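Local structure of ectoine dioxygenase (Sphingopyxis alaskensis RB2256, 4Q5O) at residues A[186-191]-A[249-254]; A[148-153]-A[220-225]. The protein catalyses the iron- and 2-oxoglutarate-dependent hydroxylation of L-ectoine to 5-hydroxyectoine, a compatible solute that protects cells against osmotic stress. All coordinates share one frame; numbering follows the deposited sequence.

Contact 1: A[186-191]-A[249-254]; sequences LMVIPG and CNLMHG. With FE (Fe (III) ion), chain C.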
ATOM      1  N   LEU A 186      -6.961   3.516  -3.944  1.00 42.26           N
ATOM      2  CA  LEU A 186      -6.619   4.697  -4.728  1.00 39.60           C
ATOM      3  C   LEU A 186      -6.144   5.827  -3.804  1.00 38.89           C
ATOM      4  O   LEU A 186      -6.747   6.065  -2.751  1.00 40.38           O
ATOM      5  CB  LEU A 186      -7.825   5.152  -5.553  1.00 35.86           C
ATOM      6  CG  LEU A 186      -7.670   6.470  -6.325  1.00 45.96           C
ATOM      7  CD1 LEU A 186      -6.671   6.320  -7.468  1.00 44.26           C
ATOM      8  CD2 LEU A 186      -9.030   7.024  -6.823  1.00 47.03           C
ATOM      9  N   MET A 187      -5.057   6.496  -4.198  1.00 36.67           N
ATOM     10  CA  MET A 187      -4.475   7.610  -3.441  1.00 39.31           C
ATOM     11  C   MET A 187      -4.575   8.892  -4.240  1.00 37.72           C
ATOM     12  O   MET A 187      -4.360   8.888  -5.450  1.00 36.47           O
ATOM     13  CB  MET A 187      -2.989   7.366  -3.141  1.00 35.75           C
ATOM     14  CG  MET A 187      -2.714   6.362  -2.066  1.00 36.20           C
ATOM     15  SD  MET A 187      -0.937   6.151  -1.765  1.00 44.45           S
ATOM     16  CE  MET A 187      -0.397   5.550  -3.375  1.00 39.90           C
ATOM     17  N   VAL A 188      -4.884   9.999  -3.567  1.00 33.48           N
ATOM     18  CA  VAL A 188      -4.975  11.263  -4.269  1.00 34.35           C
ATOM     19  C   VAL A 188      -4.133  12.289  -3.528  1.00 35.33           C
ATOM     20  O   VAL A 188      -3.851  12.113  -2.346  1.00 33.67           O
ATOM     21  CB  VAL A 188      -6.450  11.732  -4.457  1.00 31.26           C
ATOM     22  CG1 VAL A 188      -7.285  10.592  -5.013  1.00 29.25           C
ATOM     23  CG2 VAL A 188      -7.043  12.215  -3.146  1.00 30.44           C
ATOM     24  N   ILE A 189      -3.699  13.322  -4.250  1.00 32.77           N
ATOM     25  CA  ILE A 189      -3.016  14.473  -3.681  1.00 33.13           C
ATOM     26  C   ILE A 189      -3.977  15.658  -3.762  1.00 33.98           C
ATOM     27  O   ILE A 189      -4.079  16.316  -4.802  1.00 30.16           O
ATOM     28  CB  ILE A 189      -1.715  14.794  -4.466  1.00 31.83           C
ATOM     29  CG1 ILE A 189      -0.785  13.579  -4.477  1.00 36.06           C
ATOM     30  CG2 ILE A 189      -1.007  16.011  -3.887  1.00 34.23           C
ATOM     31  CD1 ILE A 189       0.466  13.782  -5.294  1.00 35.40           C
ATOM     32  N   PRO A 190      -4.687  15.936  -2.662  1.00 34.87           N
ATOM     33  CA  PRO A 190      -5.785  16.919  -2.699  1.00 34.92           C
ATOM     34  C   PRO A 190      -5.291  18.330  -2.991  1.00 35.32           C
ATOM     35  O   PRO A 190      -4.307  18.770  -2.405  1.00 40.56           O
ATOM     36  CB  PRO A 190      -6.426  16.816  -1.304  1.00 32.13           C
ATOM     37  CG  PRO A 190      -5.428  16.140  -0.439  1.00 33.44           C
ATOM     38  CD  PRO A 190      -4.477  15.357  -1.321  1.00 39.95           C
ATOM     39  N   GLY A 191      -5.944  19.020  -3.918  1.00 34.16           N
ATOM     40  CA  GLY A 191      -5.525  20.356  -4.285  1.00 31.37           C
ATOM     41  C   GLY A 191      -4.659  20.411  -5.520  1.00 35.29           C
ATOM     42  O   GLY A 191      -4.423  21.488  -6.062  1.00 35.88           O
ATOM     43  N   CYS A 249     -10.901  15.576 -13.203  1.00 40.63           N
ATOM     44  CA  CYS A 249     -10.122  14.906 -14.240  1.00 40.92           C
ATOM     45  C   CYS A 249      -8.638  15.184 -14.099  1.00 41.35           C
ATOM     46  O   CYS A 249      -7.817  14.333 -14.420  1.00 38.97           O
ATOM     47  CB  CYS A 249     -10.578  15.364 -15.617  1.00 40.15           C
ATOM     48  SG  CYS A 249     -10.415  17.150 -15.810  1.00 50.04           S
ATOM     49  N   ASN A 250      -8.297  16.384 -13.638  1.00 38.91           N
ATOM     50  CA  ASN A 250      -6.901  16.727 -13.450  1.00 38.47           C
ATOM     51  C   ASN A 250      -6.348  16.455 -12.029  1.00 41.59           C
ATOM     52  O   ASN A 250      -5.280  16.947 -11.685  1.00 37.74           O
ATOM     53  CB  ASN A 250      -6.624  18.177 -13.883  1.00 38.28           C
ATOM     54  CG  ASN A 250      -5.123  18.520 -13.855  1.00 42.39           C
ATOM     55  OD1 ASN A 250      -4.302  17.749 -14.363  1.00 42.60           O
ATOM     56  ND2 ASN A 250      -4.762  19.640 -13.204  1.00 31.86           N
ATOM     57  N   LEU A 251      -7.046  15.680 -11.195  1.00 38.85           N
ATOM     58  CA  LEU A 251      -6.498  15.398  -9.852  1.00 38.42           C
ATOM     59  C   LEU A 251      -5.385  14.351  -9.893  1.00 35.90           C
ATOM     60  O   LEU A 251      -5.582  13.253 -10.424  1.00 36.95           O
ATOM     61  CB  LEU A 251      -7.593  14.970  -8.865  1.00 41.18           C
ATOM     62  CG  LEU A 251      -7.174  14.608  -7.434  1.00 35.73           C
ATOM     63  CD1 LEU A 251      -6.784  15.836  -6.617  1.00 34.42           C
ATOM     64  CD2 LEU A 251      -8.305  13.855  -6.757  1.00 37.02           C
ATOM     65  N   MET A 252      -4.214  14.686  -9.351  1.00 34.19           N
ATOM     66  CA  MET A 252      -3.099  13.732  -9.353  1.00 33.95           C
ATOM     67  C   MET A 252      -3.422  12.504  -8.482  1.00 33.80           C
ATOM     68  O   MET A 252      -3.744  12.631  -7.300  1.00 35.17           O
ATOM     69  CB  MET A 252      -1.797  14.414  -8.910  1.00 30.60           C
ATOM     70  CG  MET A 252      -0.518  13.639  -9.221  1.00 32.08           C
ATOM     71  SD  MET A 252      -0.042  13.420 -10.957  1.00 34.64           S
ATOM     72  CE  MET A 252       0.534  15.061 -11.372  1.00 23.61           C
ATOM     73  N   HIS A 253      -3.387  11.319  -9.082  1.00 34.33           N
ATOM     74  CA  HIS A 253      -3.670  10.082  -8.345  1.00 37.42           C
ATOM     75  C   HIS A 253      -2.779   8.881  -8.723  1.00 42.15           C
ATOM     76  O   HIS A 253      -1.909   8.983  -9.583  1.00 41.68           O
ATOM     77  CB  HIS A 253      -5.156   9.706  -8.424  1.00 40.79           C
ATOM     78  CG  HIS A 253      -5.627   9.329  -9.797  1.00 46.32           C
ATOM     79  ND1 HIS A 253      -6.141  10.251 -10.683  1.00 46.17           N
ATOM     80  CD2 HIS A 253      -5.676   8.132 -10.432  1.00 49.57           C
ATOM     81  CE1 HIS A 253      -6.485   9.640 -11.803  1.00 48.69           C
ATOM     82  NE2 HIS A 253      -6.206   8.356 -11.680  1.00 54.48           N
ATOM     83  N   GLY A 254      -3.009   7.754  -8.060  1.00 42.23           N
ATOM     84  CA  GLY A 254      -2.180   6.568  -8.189  1.00 42.73           C
ATOM     85  C   GLY A 254      -2.510   5.573  -7.084  1.00 43.44           C
ATOM     86  O   GLY A 254      -3.319   5.869  -6.213  1.00 47.19           O
TER
HETATM   87 FE    FE C 401      -6.517   7.288 -13.750  1.00 61.70          FE
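The iron site of the double-stranded beta-helix (cupin) fold is built partly here, where His253 pairs with Val188 across two short antiparallel strands. His253 is the second histidine of the two-histidine, one-carboxylate facial triad. Its NE2 binds the iron ion at 2.4 Å, and His152 and Asp154 complete the triad. On the other side of the ring, His253 ND1 donates to Leu251 O at 3.1 Å, with the acceptor 17° out of the ring plane. Metal and carbonyl together fix the rotation of the imidazole. Leu186 CD1 approaches the same ring obliquely, 3.6 Å from His253 CD2. A chi1 of 174° turns the Leu186 side chain away from its own N and brings this methyl to the histidine.

The backbones join by three bonds. Met187 N donates to Gly254 O at 2.7 Å. The return bond from Gly254 N to Met187 O is weak. Beyond the non-hydrogen-bonded pair of Val188 and His253, Ile189 N donates to Met252 O at 3.1 Å.

Apolar side chains fill in around this framework. Leu251 uses both branches: Leu251 CD2 lies 3.6 Å from Val188 CB, while Leu251 CD1 lies against the backbone of Ile189, 3.3 Å from Ile189 O. The side chains of Ile189 and Met252 run side by side in the same direction, and Ile189 CD1 lies 4.1 Å from Met252 CG.

Strand 253-255 is the middle one of a three-stranded antiparallel sheet, with 187-188 and 149-152 on its flanks. Tyr54 of strand 54-57 packs on Val188 and Leu251. Leu228 and His232 of helix 222-232 cover Ile189, and Leu225 of that helix touches Met252.

Contact 2: A[148-153]-A[220-225]; sequences EFYWHS and PDEESL. With FE (Fe (III) ion), chain C; AKG (2-oxoglutaric acid), chain D; 6CS ((4S,5S)-5-hydroxy-2-methyl-1,4,5,6-tetrahydropyrimidine-4-carboxylic acid), chain E.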
ATOM      1  N   GLU A 148       1.130  -2.162  -8.765  1.00 58.74           N
ATOM      2  CA  GLU A 148       1.091  -0.742  -8.509  1.00 53.37           C
ATOM      3  C   GLU A 148       0.443  -0.008  -9.669  1.00 51.96           C
ATOM      4  O   GLU A 148       0.271  -0.564 -10.742  1.00 56.74           O
ATOM      5  CB  GLU A 148       2.510  -0.228  -8.294  1.00 48.74           C
ATOM      6  CG  GLU A 148       2.647   0.448  -6.944  1.00 58.17           C
ATOM      7  CD  GLU A 148       3.540  -0.292  -5.915  1.00 67.44           C
ATOM      8  OE1 GLU A 148       4.571  -0.905  -6.320  1.00 65.20           O
ATOM      9  OE2 GLU A 148       3.214  -0.227  -4.691  1.00 54.39           O
ATOM     10  N   PHE A 149       0.072   1.241  -9.458  1.00 46.43           N
ATOM     11  CA  PHE A 149      -0.265   2.085 -10.586  1.00 51.33           C
ATOM     12  C   PHE A 149       0.135   3.542 -10.363  1.00 51.30           C
ATOM     13  O   PHE A 149      -0.591   4.301  -9.721  1.00 49.91           O
ATOM     14  CB  PHE A 149      -1.733   1.966 -11.004  1.00 57.48           C
ATOM     15  CG  PHE A 149      -1.949   2.367 -12.423  1.00 68.39           C
ATOM     16  CD1 PHE A 149      -1.870   1.422 -13.439  1.00 71.98           C
ATOM     17  CD2 PHE A 149      -2.131   3.705 -12.761  1.00 65.65           C
ATOM     18  CE1 PHE A 149      -2.018   1.793 -14.767  1.00 76.15           C
ATOM     19  CE2 PHE A 149      -2.282   4.085 -14.089  1.00 69.15           C
ATOM     20  CZ  PHE A 149      -2.226   3.128 -15.093  1.00 74.98           C
ATOM     21  N   TYR A 150       1.281   3.912 -10.939  1.00 45.24           N
ATOM     22  CA  TYR A 150       1.977   5.172 -10.670  1.00 39.59           C
ATOM     23  C   TYR A 150       1.132   6.433 -10.846  1.00 43.05           C
ATOM     24  O   TYR A 150       0.061   6.413 -11.475  1.00 45.85           O
ATOM     25  CB  TYR A 150       3.236   5.265 -11.551  1.00 40.13           C
ATOM     26  CG  TYR A 150       4.329   6.188 -11.043  1.00 33.49           C
ATOM     27  CD1 TYR A 150       5.073   5.871  -9.908  1.00 37.24           C
ATOM     28  CD2 TYR A 150       4.636   7.354 -11.716  1.00 34.33           C
ATOM     29  CE1 TYR A 150       6.076   6.714  -9.450  1.00 34.70           C
ATOM     30  CE2 TYR A 150       5.627   8.195 -11.274  1.00 40.28           C
ATOM     31  CZ  TYR A 150       6.346   7.874 -10.143  1.00 41.10           C
ATOM     32  OH  TYR A 150       7.335   8.733  -9.723  1.00 46.49           O
ATOM     33  N   TRP A 151       1.647   7.528 -10.281  1.00 42.98           N
ATOM     34  CA  TRP A 151       1.014   8.840 -10.305  1.00 41.72           C
ATOM     35  C   TRP A 151       0.755   9.398 -11.707  1.00 42.39           C
ATOM     36  O   TRP A 151       1.601   9.279 -12.596  1.00 40.93           O
ATOM     37  CB  TRP A 151       1.881   9.830  -9.547  1.00 39.57           C
ATOM     38  CG  TRP A 151       2.100   9.459  -8.116  1.00 43.65           C
ATOM     39  CD1 TRP A 151       3.258   8.969  -7.551  1.00 39.45           C
ATOM     40  CD2 TRP A 151       1.147   9.568  -7.051  1.00 38.23           C
ATOM     41  NE1 TRP A 151       3.070   8.759  -6.202  1.00 40.37           N
ATOM     42  CE2 TRP A 151       1.784   9.117  -5.869  1.00 42.84           C
ATOM     43  CE3 TRP A 151      -0.184   9.989  -6.983  1.00 39.46           C
ATOM     44  CZ2 TRP A 151       1.127   9.075  -4.632  1.00 34.34           C
ATOM     45  CZ3 TRP A 151      -0.833   9.947  -5.766  1.00 42.67           C
ATOM     46  CH2 TRP A 151      -0.172   9.490  -4.601  1.00 40.14           C
ATOM     47  N   HIS A 152      -0.397  10.046 -11.876  1.00 38.06           N
ATOM     48  CA  HIS A 152      -0.785  10.610 -13.164  1.00 40.81           C
ATOM     49  C   HIS A 152      -2.121  11.373 -13.076  1.00 41.80           C
ATOM     50  O   HIS A 152      -3.015  11.026 -12.287  1.00 37.66           O
ATOM     51  CB  HIS A 152      -0.957   9.490 -14.175  1.00 35.20           C
ATOM     52  CG  HIS A 152      -2.184   8.670 -13.935  1.00 42.92           C
ATOM     53  ND1 HIS A 152      -2.203   7.563 -13.115  1.00 51.32           N
ATOM     54  CD2 HIS A 152      -3.451   8.832 -14.371  1.00 47.82           C
ATOM     55  CE1 HIS A 152      -3.429   7.063 -13.074  1.00 49.95           C
ATOM     56  NE2 HIS A 152      -4.203   7.815 -13.832  1.00 51.47           N
ATOM     57  N   SER A 153      -2.252  12.395 -13.917  1.00 41.95           N
ATOM     58  CA  SER A 153      -3.509  13.105 -14.114  1.00 39.83           C
ATOM     59  C   SER A 153      -4.246  12.582 -15.357  1.00 42.71           C
ATOM     60  O   SER A 153      -3.718  12.669 -16.472  1.00 43.89           O
ATOM     61  CB  SER A 153      -3.234  14.592 -14.259  1.00 38.69           C
ATOM     62  OG  SER A 153      -4.404  15.273 -14.647  1.00 39.84           O
ATOM     63  N   PRO A 220       4.439  11.986 -15.162  1.00 49.95           N
ATOM     64  CA  PRO A 220       4.882  13.143 -14.366  1.00 48.29           C
ATOM     65  C   PRO A 220       6.208  12.870 -13.651  1.00 37.77           C
ATOM     66  O   PRO A 220       6.391  11.780 -13.153  1.00 40.54           O
ATOM     67  CB  PRO A 220       3.746  13.326 -13.349  1.00 36.91           C
ATOM     68  CG  PRO A 220       3.061  12.025 -13.293  1.00 34.06           C
ATOM     69  CD  PRO A 220       3.155  11.455 -14.673  1.00 43.46           C
ATOM     70  N   ASP A 221       7.104  13.850 -13.605  1.00 40.09           N
ATOM     71  CA  ASP A 221       8.419  13.663 -12.981  1.00 50.53           C
ATOM     72  C   ASP A 221       8.377  13.620 -11.453  1.00 52.17           C
ATOM     73  O   ASP A 221       7.413  14.076 -10.838  1.00 56.08           O
ATOM     74  CB  ASP A 221       9.386  14.757 -13.433  1.00 48.90           C
ATOM     75  CG  ASP A 221       8.990  16.118 -12.936  1.00 55.18           C
ATOM     76  OD1 ASP A 221       8.137  16.754 -13.595  1.00 59.55           O
ATOM     77  OD2 ASP A 221       9.527  16.549 -11.888  1.00 56.68           O
ATOM     78  N   GLU A 222       9.432  13.087 -10.843  1.00 52.69           N
ATOM     79  CA  GLU A 222       9.463  12.884  -9.396  1.00 48.70           C
ATOM     80  C   GLU A 222       9.506  14.188  -8.573  1.00 55.01           C
ATOM     81  O   GLU A 222       8.789  14.328  -7.575  1.00 52.21           O
ATOM     82  CB  GLU A 222      10.641  11.987  -9.004  1.00 49.52           C
ATOM     83  CG  GLU A 222      10.562  10.520  -9.440  1.00 49.86           C
ATOM     84  CD  GLU A 222      11.786   9.711  -8.976  1.00 56.45           C
ATOM     85  OE1 GLU A 222      12.698  10.313  -8.370  1.00 56.05           O
ATOM     86  OE2 GLU A 222      11.841   8.478  -9.205  1.00 60.82           O
ATOM     87  N   GLU A 223      10.358  15.131  -8.964  1.00 58.37           N
ATOM     88  CA  GLU A 223      10.535  16.341  -8.156  1.00 57.52           C
ATOM     89  C   GLU A 223       9.244  17.124  -8.055  1.00 51.03           C
ATOM     90  O   GLU A 223       8.933  17.669  -7.000  1.00 54.77           O
ATOM     91  CB  GLU A 223      11.648  17.247  -8.698  1.00 65.00           C
ATOM     92  CG  GLU A 223      13.009  16.578  -8.845  1.00 74.02           C
ATOM     93  CD  GLU A 223      13.152  15.841 -10.169  1.00 77.75           C
ATOM     94  OE1 GLU A 223      12.408  14.857 -10.398  1.00 67.35           O
ATOM     95  OE2 GLU A 223      14.007  16.262 -10.984  1.00 88.87           O
ATOM     96  N   SER A 224       8.504  17.190  -9.158  1.00 52.51           N
ATOM     97  CA  SER A 224       7.210  17.864  -9.171  1.00 51.26           C
ATOM     98  C   SER A 224       6.251  17.140  -8.237  1.00 52.70           C
ATOM     99  O   SER A 224       5.597  17.777  -7.398  1.00 52.70           O
ATOM    100  CB  SER A 224       6.617  17.895 -10.576  1.00 49.77           C
ATOM    101  OG  SER A 224       7.276  18.821 -11.405  1.00 52.90           O
ATOM    102  N   LEU A 225       6.170  15.813  -8.382  1.00 47.45           N
ATOM    103  CA  LEU A 225       5.253  15.014  -7.571  1.00 45.19           C
ATOM    104  C   LEU A 225       5.550  15.209  -6.090  1.00 47.43           C
ATOM    105  O   LEU A 225       4.633  15.346  -5.286  1.00 48.19           O
ATOM    106  CB  LEU A 225       5.317  13.529  -7.949  1.00 45.55           C
ATOM    107  CG  LEU A 225       4.828  13.076  -9.332  1.00 48.04           C
ATOM    108  CD1 LEU A 225       5.114  11.587  -9.526  1.00 39.63           C
ATOM    109  CD2 LEU A 225       3.335  13.395  -9.592  1.00 40.56           C
TER
HETATM  110 FE    FE C 401      -6.517   7.288 -13.750  1.00 61.70          FE
HETATM  111  C1  AKG D 402      -8.211   3.474 -12.928  1.00 84.35           C
HETATM  112  O1  AKG D 402      -8.088   2.284 -13.348  1.00 76.74           O
HETATM  113  O2  AKG D 402      -9.279   4.109 -13.201  1.00 81.19           O
HETATM  114  C2  AKG D 402      -7.086   4.134 -12.113  1.00 78.60           C
HETATM  115  O5  AKG D 402      -6.586   5.196 -12.450  1.00 66.95           O
HETATM  116  C3  AKG D 402      -6.557   3.485 -10.851  1.00 71.42           C
HETATM  117  C4  AKG D 402      -5.166   2.990 -11.144  1.00 72.07           C
HETATM  118  C5  AKG D 402      -5.296   1.855 -12.141  1.00 86.34           C
HETATM  119  O3  AKG D 402      -5.428   0.674 -11.717  1.00 90.97           O
HETATM  120  O4  AKG D 402      -5.280   2.082 -13.387  1.00 84.80           O
HETATM  121  O   6CS E 403      -3.639   5.136 -17.674  1.00 79.69           O
HETATM  122  C   6CS E 403      -3.790   6.351 -17.327  1.00 77.60           C
HETATM  123  OXT 6CS E 403      -2.756   6.999 -16.993  1.00 69.28           O
HETATM  124  CA  6CS E 403      -5.149   7.010 -17.390  1.00 78.77           C
HETATM  125  N   6CS E 403      -5.705   6.360 -18.529  1.00 82.14           N
HETATM  126  CAI 6CS E 403      -6.965   6.033 -18.721  1.00 80.50           C
HETATM  127  CAA 6CS E 403      -7.265   5.310 -20.005  1.00 71.19           C
HETATM  128  NAG 6CS E 403      -7.992   6.329 -17.772  1.00 78.52           N
HETATM  129  CG2 6CS E 403      -7.559   7.007 -16.614  1.00 75.19           C
HETATM  130  CB  6CS E 403      -6.097   6.965 -16.168  1.00 77.24           C
HETATM  131  OG1 6CS E 403      -5.909   8.202 -15.429  1.00 74.26           O
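Leu225 reaches from the first turn of helix 222-232 to the aromatic pair Tyr150 and Trp151 on strand 149-152. Its CD1 methyl does most of the touching. Leu225 CD1 lies 3.7 Å from Trp151 CB and 3.9 Å from Tyr150 CE2, oblique to both rings. Pro220 joins from the loop before the helix, with CG against the carbonyl O of Trp151. The aliphatic Glu222 CG faces Tyr150 OH at 3.7 Å. This packing is mainly apolar. Asp221 caps the helix: its OD2 accepts from Ser224 N.

The other side of the strand faces the active site. With chi1 at -157°, the Phe149 ring is laid along 2-oxoglutarate. Its CB meets C4 of the cosubstrate. Phe149 CG comes 3.4 Å from AKG C5, the distal carboxylate carbon. CD2 meets C4, CD1 and CE1 lie by O4, and CE2 is near both O4 and the hydroxyectoine carboxylate. AKG O4 sits over the Phe149 ring centre, 3.3 Å above the plane. At the tip, Phe149 CZ is 3.6 Å from 6CS O, a carboxylate oxygen of bound 5-hydroxyectoine at the ring edge. With an alanine here, the distal carboxylate of 2-oxoglutarate would probably lose this flat surface and be freer to shift.

His152 NE2 binds the iron ion at 2.4 Å; 2-oxoglutarate O5 is another ligand. His152 ND1 donates to Tyr150 O almost straight (174°), in both the ring and carbonyl planes, which fixes the turn of the imidazole.

Strand 149-152 is an outer strand beside 253-255; helix 222-232 packs against it and also reaches Met252 through Leu225. Phe144 of the second subunit covers Tyr150, Glu222 and Leu225. Trp151 NE1 donates to Ile259 O of that subunit, and strand 195-197 touches Pro220 through Leu197.

Both contacts involve one three-stranded sheet and one iron ion. Contact 1 joins its middle and one outer strand; contact 2 sets the other outer strand against helix 222-232. The two meet where His253 O lies 2.9 Å from His152 N, a probable hydrogen bond. Contact 1 is the deeper, with its centre about 10 Å from the centre of the chain, against about 17 Å for contact 2. The segments of contact 1 are joined by backbone bonds as well as apolar packing. Contact 2 is also largely buried and relies on side-chain packing. It has six residues within reach of the second subunit, against two for contact 1. Each contributes one iron-binding histidine.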